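Local coordinates for uncharacterized protein (Leptotrichia buccalis, PDB 3T8K), which is of unknown function but folds as a stack of ankyrin-type helical hairpins, a scaffold that in many relatives serves protein-protein binding, at residues I41-L46 with F79-Q84; A53-S58 with T93-K98; T72-T77 with Y111-I116. One frame throughout, in Å; residues are numbered along the deposited sequence.

Interaction 1: residues I41-L46 with F79-Q84; sequences ILYDVL and FFPLFQ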
# COMPACT_ATOMS: atom_id res chain seq x y z
N ILE A 41 -3.77 5.43 16.25
CA ILE A 41 -4.02 6.43 15.21
C ILE A 41 -2.83 6.64 14.26
O ILE A 41 -3.02 6.85 13.06
CB ILE A 41 -4.47 7.78 15.85
CG1 ILE A 41 -4.86 8.79 14.77
CG2 ILE A 41 -3.35 8.35 16.73
CD1 ILE A 41 -6.06 8.39 13.95
N LEU A 42 -1.60 6.59 14.78
CA LEU A 42 -0.41 6.78 13.93
C LEU A 42 -0.32 5.77 12.80
O LEU A 42 0.20 6.08 11.72
CB LEU A 42 0.88 6.76 14.75
CG LEU A 42 1.13 8.04 15.54
CD1 LEU A 42 2.28 7.84 16.52
CD2 LEU A 42 1.40 9.20 14.58
N TYR A 43 -0.83 4.56 13.03
CA TYR A 43 -0.86 3.57 11.96
C TYR A 43 -1.70 4.07 10.78
O TYR A 43 -1.30 3.94 9.63
CB TYR A 43 -1.37 2.22 12.46
CG TYR A 43 -0.93 1.07 11.57
CD1 TYR A 43 0.14 0.26 11.92
CD2 TYR A 43 -1.58 0.82 10.37
CE1 TYR A 43 0.55 -0.79 11.09
CE2 TYR A 43 -1.18 -0.23 9.54
CZ TYR A 43 -0.11 -1.02 9.91
OH TYR A 43 0.29 -2.06 9.08
N ASP A 44 -2.86 4.66 11.07
CA ASP A 44 -3.71 5.26 10.03
C ASP A 44 -3.02 6.44 9.34
O ASP A 44 -3.06 6.57 8.11
CB ASP A 44 -5.03 5.75 10.63
CG ASP A 44 -5.86 4.62 11.24
OD1 ASP A 44 -5.68 3.46 10.83
OD2 ASP A 44 -6.69 4.91 12.12
N VAL A 45 -2.41 7.32 10.13
CA VAL A 45 -1.69 8.46 9.58
C VAL A 45 -0.65 8.03 8.54
O VAL A 45 -0.53 8.63 7.47
CB VAL A 45 -0.97 9.24 10.67
CG1 VAL A 45 -0.18 10.39 10.07
CG2 VAL A 45 -1.98 9.76 11.70
N LEU A 46 0.12 7.01 8.87
CA LEU A 46 1.22 6.60 8.01
C LEU A 46 0.73 6.09 6.67
O LEU A 46 1.50 5.99 5.70
CB LEU A 46 2.08 5.56 8.72
CG LEU A 46 2.83 6.17 9.90
CD1 LEU A 46 3.39 5.08 10.81
CD2 LEU A 46 3.92 7.12 9.41
N PHE A 79 6.56 0.90 11.99
CA PHE A 79 7.56 0.93 10.93
C PHE A 79 7.04 0.41 9.59
O PHE A 79 7.52 0.83 8.54
CB PHE A 79 8.82 0.17 11.35
CG PHE A 79 9.62 0.86 12.41
CD1 PHE A 79 10.31 2.03 12.12
CD2 PHE A 79 9.70 0.34 13.69
CE1 PHE A 79 11.07 2.68 13.09
CE2 PHE A 79 10.44 0.98 14.67
CZ PHE A 79 11.13 2.16 14.37
N PHE A 80 6.08 -0.51 9.62
CA PHE A 80 5.64 -1.13 8.37
C PHE A 80 4.94 -0.15 7.44
O PHE A 80 5.36 0.03 6.30
CB PHE A 80 4.77 -2.36 8.62
CG PHE A 80 4.51 -3.18 7.36
CD1 PHE A 80 5.53 -3.92 6.77
CD2 PHE A 80 3.24 -3.21 6.78
CE1 PHE A 80 5.29 -4.67 5.63
CE2 PHE A 80 3.00 -3.95 5.64
CZ PHE A 80 4.02 -4.69 5.06
N PRO A 81 3.87 0.52 7.92
CA PRO A 81 3.24 1.48 7.02
C PRO A 81 4.17 2.64 6.70
O PRO A 81 4.08 3.20 5.61
CB PRO A 81 2.00 1.96 7.80
CG PRO A 81 2.26 1.57 9.22
CD PRO A 81 3.09 0.32 9.16
N LEU A 82 5.06 2.99 7.63
CA LEU A 82 6.06 4.03 7.38
C LEU A 82 6.88 3.69 6.14
O LEU A 82 7.01 4.50 5.22
CB LEU A 82 7.01 4.15 8.57
CG LEU A 82 8.21 5.09 8.34
CD1 LEU A 82 7.74 6.52 8.15
CD2 LEU A 82 9.15 5.01 9.53
N PHE A 83 7.43 2.48 6.13
CA PHE A 83 8.30 2.07 5.02
C PHE A 83 7.55 1.69 3.74
O PHE A 83 8.03 1.93 2.63
CB PHE A 83 9.26 0.96 5.48
CG PHE A 83 10.25 1.43 6.51
CD1 PHE A 83 10.96 2.61 6.31
CD2 PHE A 83 10.45 0.70 7.68
CE1 PHE A 83 11.88 3.06 7.26
CE2 PHE A 83 11.36 1.14 8.63
CZ PHE A 83 12.07 2.32 8.43
N GLN A 84 6.36 1.10 3.89
CA GLN A 84 5.52 0.81 2.73
C GLN A 84 5.15 2.07 1.95
O GLN A 84 5.16 2.07 0.72
CB GLN A 84 4.25 0.07 3.14
CG GLN A 84 4.50 -1.35 3.58
CD GLN A 84 5.22 -2.16 2.51
OE1 GLN A 84 6.37 -2.56 2.70
NE2 GLN A 84 4.55 -2.40 1.38
O HOH W 1 4.26 6.21 5.15

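Interaction 2: residues A53-S58 with T93-K98; sequences ARYKIS and TTELCK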
# COMPACT_ATOMS: atom_id res chain seq x y z
N ALA A 53 0.85 15.89 4.35
CA ALA A 53 -0.12 15.54 5.39
C ALA A 53 0.44 14.46 6.31
O ALA A 53 0.37 14.59 7.53
CB ALA A 53 -1.44 15.10 4.76
N ARG A 54 1.00 13.39 5.73
CA ARG A 54 1.52 12.29 6.53
C ARG A 54 2.53 12.77 7.56
O ARG A 54 2.51 12.34 8.72
CB ARG A 54 2.19 11.24 5.64
CG ARG A 54 2.56 9.96 6.37
CD ARG A 54 3.60 9.11 5.60
NE ARG A 54 4.87 9.82 5.48
CZ ARG A 54 6.05 9.23 5.23
NH1 ARG A 54 6.12 7.92 5.07
NH2 ARG A 54 7.15 9.96 5.14
N TYR A 55 3.43 13.64 7.12
CA TYR A 55 4.47 14.15 8.00
C TYR A 55 3.93 15.12 9.04
O TYR A 55 4.17 14.95 10.23
CB TYR A 55 5.59 14.80 7.17
CG TYR A 55 6.73 15.33 8.00
CD1 TYR A 55 7.77 14.50 8.41
CD2 TYR A 55 6.78 16.67 8.38
CE1 TYR A 55 8.82 14.99 9.18
CE2 TYR A 55 7.82 17.17 9.14
CZ TYR A 55 8.84 16.32 9.53
OH TYR A 55 9.88 16.81 10.29
N LYS A 56 3.19 16.14 8.59
CA LYS A 56 2.67 17.17 9.50
C LYS A 56 1.76 16.57 10.57
O LYS A 56 1.86 16.91 11.76
CB LYS A 56 1.94 18.27 8.73
CG LYS A 56 2.85 19.20 7.96
CD LYS A 56 2.05 20.18 7.12
CE LYS A 56 2.96 21.15 6.38
NZ LYS A 56 2.18 22.15 5.59
N ILE A 57 0.85 15.69 10.16
CA ILE A 57 -0.06 15.04 11.11
C ILE A 57 0.71 14.12 12.05
O ILE A 57 0.40 14.02 13.23
CB ILE A 57 -1.15 14.22 10.38
CG1 ILE A 57 -1.97 15.13 9.47
CG2 ILE A 57 -2.03 13.49 11.38
CD1 ILE A 57 -2.92 14.40 8.54
N SER A 58 1.73 13.43 11.51
CA SER A 58 2.51 12.53 12.34
C SER A 58 3.24 13.29 13.43
O SER A 58 3.22 12.90 14.60
CB SER A 58 3.52 11.74 11.50
OG SER A 58 2.89 10.68 10.80
N THR A 93 10.52 10.46 5.76
CA THR A 93 10.50 9.09 6.23
C THR A 93 11.68 8.82 7.15
O THR A 93 11.55 8.12 8.16
CB THR A 93 10.50 8.13 5.03
OG1 THR A 93 9.28 8.29 4.31
CG2 THR A 93 10.66 6.67 5.47
N THR A 94 12.84 9.36 6.81
CA THR A 94 14.02 9.19 7.64
C THR A 94 13.81 9.82 9.01
O THR A 94 14.07 9.20 10.04
CB THR A 94 15.25 9.81 6.98
OG1 THR A 94 15.46 9.17 5.71
CG2 THR A 94 16.49 9.60 7.85
N GLU A 95 13.36 11.07 9.00
CA GLU A 95 13.05 11.82 10.22
C GLU A 95 12.08 11.06 11.13
O GLU A 95 12.30 10.95 12.34
CB GLU A 95 12.48 13.19 9.87
CG GLU A 95 13.29 14.35 10.39
CD GLU A 95 13.35 14.38 11.91
OE1 GLU A 95 12.30 14.58 12.54
OE2 GLU A 95 14.46 14.19 12.46
N LEU A 96 11.00 10.55 10.55
CA LEU A 96 10.02 9.79 11.32
C LEU A 96 10.62 8.49 11.87
O LEU A 96 10.35 8.12 13.02
CB LEU A 96 8.77 9.48 10.47
CG LEU A 96 7.87 10.68 10.16
CD1 LEU A 96 6.74 10.29 9.20
CD2 LEU A 96 7.29 11.25 11.43
N CYS A 97 11.43 7.80 11.07
CA CYS A 97 12.13 6.61 11.57
C CYS A 97 13.02 6.97 12.77
O CYS A 97 13.00 6.28 13.79
CB CYS A 97 12.95 5.93 10.47
SG CYS A 97 13.87 4.43 11.02
N LYS A 98 13.80 8.04 12.65
CA LYS A 98 14.65 8.47 13.75
C LYS A 98 13.84 8.69 15.03
O LYS A 98 14.24 8.29 16.12
CB LYS A 98 15.39 9.76 13.38
CG LYS A 98 16.24 10.34 14.49
CD LYS A 98 17.18 11.41 13.94
CE LYS A 98 16.70 12.81 14.26
NZ LYS A 98 17.26 13.30 15.56

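Interaction 3: residues T72-T77 with Y111-I116; sequences TKEGTT and YKPYKI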
# COMPACT_ATOMS: atom_id res chain seq x y z
N THR A 72 -0.42 -3.77 15.72
CA THR A 72 -1.67 -4.30 15.20
C THR A 72 -1.93 -5.65 15.87
O THR A 72 -1.10 -6.13 16.64
CB THR A 72 -1.62 -4.46 13.67
OG1 THR A 72 -0.75 -5.55 13.31
CG2 THR A 72 -1.12 -3.17 13.02
N LYS A 73 -3.09 -6.25 15.59
CA LYS A 73 -3.41 -7.54 16.19
C LYS A 73 -2.46 -8.63 15.70
O LYS A 73 -2.31 -9.68 16.34
CB LYS A 73 -4.87 -7.94 15.93
CG LYS A 73 -5.19 -8.24 14.47
CD LYS A 73 -6.63 -8.70 14.30
CE LYS A 73 -6.87 -9.31 12.93
NZ LYS A 73 -8.31 -9.55 12.64
N GLU A 74 -1.81 -8.38 14.56
CA GLU A 74 -0.84 -9.32 14.02
C GLU A 74 0.58 -8.99 14.44
O GLU A 74 1.54 -9.63 14.01
CB GLU A 74 -0.90 -9.38 12.49
CG GLU A 74 -2.28 -9.62 11.93
CD GLU A 74 -2.81 -8.41 11.20
OE1 GLU A 74 -3.27 -7.46 11.87
OE2 GLU A 74 -2.75 -8.41 9.95
N GLY A 75 0.73 -7.97 15.29
CA GLY A 75 2.02 -7.64 15.86
C GLY A 75 2.83 -6.62 15.09
O GLY A 75 4.00 -6.41 15.38
N THR A 76 2.21 -5.97 14.11
CA THR A 76 2.94 -5.05 13.24
C THR A 76 3.18 -3.69 13.89
O THR A 76 2.24 -3.05 14.37
CB THR A 76 2.18 -4.85 11.93
OG1 THR A 76 1.80 -6.13 11.40
CG2 THR A 76 3.05 -4.11 10.93
N THR A 77 4.44 -3.25 13.90
CA THR A 77 4.80 -1.93 14.42
C THR A 77 4.52 -0.82 13.42
O THR A 77 4.20 -1.07 12.25
CB THR A 77 6.28 -1.85 14.77
OG1 THR A 77 7.04 -1.99 13.56
CG2 THR A 77 6.67 -2.95 15.74
N TYR A 111 7.50 -8.45 10.09
CA TYR A 111 6.11 -8.29 9.70
C TYR A 111 5.65 -9.72 9.58
O TYR A 111 6.04 -10.43 8.65
CB TYR A 111 6.00 -7.54 8.36
CG TYR A 111 4.59 -7.53 7.79
CD1 TYR A 111 3.57 -6.83 8.43
CD2 TYR A 111 4.28 -8.19 6.61
CE1 TYR A 111 2.29 -6.80 7.92
CE2 TYR A 111 2.98 -8.18 6.09
CZ TYR A 111 2.00 -7.48 6.76
OH TYR A 111 0.71 -7.44 6.26
N LYS A 112 4.86 -10.18 10.54
CA LYS A 112 4.55 -11.61 10.65
C LYS A 112 3.86 -12.28 9.43
O LYS A 112 4.28 -13.35 9.01
CB LYS A 112 3.77 -11.91 11.94
CG LYS A 112 4.66 -11.83 13.18
CD LYS A 112 3.85 -11.79 14.46
CE LYS A 112 4.72 -11.34 15.63
NZ LYS A 112 3.91 -10.87 16.79
N PRO A 113 2.82 -11.64 8.87
CA PRO A 113 2.09 -12.32 7.80
C PRO A 113 2.97 -12.85 6.67
O PRO A 113 2.64 -13.88 6.07
CB PRO A 113 1.13 -11.23 7.30
CG PRO A 113 0.86 -10.42 8.52
CD PRO A 113 2.20 -10.36 9.23
N TYR A 114 4.09 -12.19 6.40
CA TYR A 114 4.99 -12.61 5.33
C TYR A 114 6.37 -12.98 5.87
O TYR A 114 7.25 -13.37 5.11
CB TYR A 114 5.11 -11.51 4.28
CG TYR A 114 3.90 -11.36 3.37
CD1 TYR A 114 3.01 -12.41 3.17
CD2 TYR A 114 3.66 -10.17 2.70
CE1 TYR A 114 1.92 -12.28 2.32
CE2 TYR A 114 2.57 -10.03 1.86
CZ TYR A 114 1.71 -11.08 1.67
OH TYR A 114 0.63 -10.93 0.82
N LYS A 115 6.54 -12.85 7.18
CA LYS A 115 7.82 -13.09 7.85
C LYS A 115 8.99 -12.35 7.21
O LYS A 115 10.04 -12.94 6.93
CB LYS A 115 8.12 -14.59 7.95
CG LYS A 115 8.38 -15.06 9.38
CD LYS A 115 9.32 -16.25 9.44
CE LYS A 115 8.70 -17.50 8.86
NZ LYS A 115 9.62 -18.67 8.98
N ILE A 116 8.82 -11.04 7.01
CA ILE A 116 9.83 -10.21 6.37
C ILE A 116 10.32 -9.10 7.29
O ILE A 116 9.59 -8.66 8.18
CB ILE A 116 9.28 -9.53 5.09
CG1 ILE A 116 8.06 -8.66 5.40
CG2 ILE A 116 8.93 -10.58 4.02
CD1 ILE A 116 7.54 -7.91 4.19
O HOH W 2 3.31 -8.49 12.17

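Interaction 1: residues I41-L46 with F79-Q84
Leu46 and Leu82 bring the two backbones closest, their CA atoms 5.5 Å apart, where Leu46 of segment 41-46 meets helix 79-85. These are neighbouring elements in the ankyrin-type stack, and most of the residues that touch are buried. Pro81 is the wedge between them. Its CG sits almost over the centre of the Tyr43 ring, 3.5 Å from the ring centroid and 14° off the normal, a CH-pi contact; beside it, Pro81 CD comes to 3.4 Å from Tyr43 CE1. Tyr43 reaches this far because CG lies anti to its backbone N (chi1 -158°), which swings the ring across the gap to lie over the proline. Its hydroxyl continues to the rim of the Phe80 ring, OH to CD2 3.9 Å, near the ring plane. With an alanine in place of Tyr43, Pro81 is likely to lose its aromatic cover and a gap to open beside Phe80 and Thr72, which also packs on the tyrosine. Leu46 CB meets Pro81 CB at 3.7 Å, and Leu46 CD2 touches CD1 of Leu82, a residue that also packs on Leu96 of helix 90-102. No direct hydrogen bond joins the segments; instead water 1 links their carbonyls, hydrogen-bonded to Leu46 O at 2.8 Å and to Pro81 O at 3.1 Å.

Interaction 2: residues A53-S58 with T93-K98
Leu96 drives between Arg54, Tyr55 and Ser58, joining helices 51-63 and 90-102 of the ankyrin-type stack. The two segments run roughly side by side in the same direction, axes 10.9 Å apart at a crossing angle of 28°. From Leu96 the CD1 methyl lies over one face of the Arg54 guanidinium, 4.1 Å from NH2 and off toward its rim, while CD2 meets Ser58 CB at 3.8 Å. The leucine's CG also approaches Tyr55 CD1, at 4.2 Å. Arg54 is bent at chi3 (64°), which turns its guanidinium end-on to Thr93: both terminal nitrogens point at one atom, OG1, which lies close to the guanidinium plane. The NH2 bond is short and fairly straight (2.8 Å to Thr93 OG1, 160° at the hydrogen), the NH1 bond longer at 3.3 Å and more bent. Tyr55 extends along the outer margin and sets its ring edge against Glu95 CB, with the carboxylate turned steeply to the ring. Ser58 OG donates to Arg54 O at 2.7 Å, so that this carbonyl takes both the serine hydroxyl and the Ser58 amide. Thr93 OG1 also has Gly86 O and Asp89 O as partners, which must share its single proton or leave it to one of them; the charge of Arg54 would probably make the hydroxyl a better donor, tying the buried arginine through the threonine to the turn ahead of helix 90-102.

Interaction 3: residues T72-T77 with Y111-I116
The turn that projects ahead of helix 79-85, of the kind that forms the hairpin loops of ankyrin repeats, meets the next loop along the stack here, Glu74 to Thr76 lying against Tyr111 and Lys112. A type I turn from Thr72 to Gly75 shapes the first loop. Thr72 OG1 steadies it from within, accepting from Glu74 N, an ST turn, and also from Thr76 N at 3.1 Å. In the other segment a G1 beta bulge sets Lys115 and Ile116 against Tyr111. Thr76 presses both its branches on the tyrosine ring, OG1 to CD1 3.5 Å and CG2 to CD1 3.7 Å, while Pro113 CD lies over the centre of one face of that ring. With CG anti to the backbone N (chi1 171°), Tyr111 extends to stack with Phe80 as well. Lys112 stretches along the Glu74 carbonyl, its CD 3.2 Å from Glu74 O, and brings NZ to 3.9 Å from Gly75 CA. At the positive phi of Gly75 a CB would be jammed against Glu74 O, and it would also crowd NZ where the lysine now lies. Asn88 of the second subunit packs on Tyr111, and Gly87 O of that subunit is hydrogen-bonded to Tyr114 OH. Water 2 donates to Glu74 O at 2.8 Å, accepts from Lys112 N at 2.8 Å and bonds Thr76 OG1 at 2.9 Å. With no direct hydrogen bond crossing, much of the polar link between the two segments therefore runs through this water, which gives a carbonyl and an amide their mates.

Overall arrangement
Interaction 1 is the middle of the three. Its centre lies about 9 Å from that of interaction 2, and the two touch where Val45 packs on Ile57 and Ser58 and where Leu82 meets both Arg54 and Leu96. Toward the loops, about 13 Å centre to centre, Phe80 CE1 comes to 3.6 Å from Tyr111 CG and Tyr43 lies against Thr72 and Thr76, making interaction 1 continuous with interaction 3. Interactions 2 and 3 do not touch, their nearest atoms about 10 Å apart. All three bridge successive layers of the stack, from helices to loop tips. Phe126 of the second subunit packs on both Gln84 and Ile116.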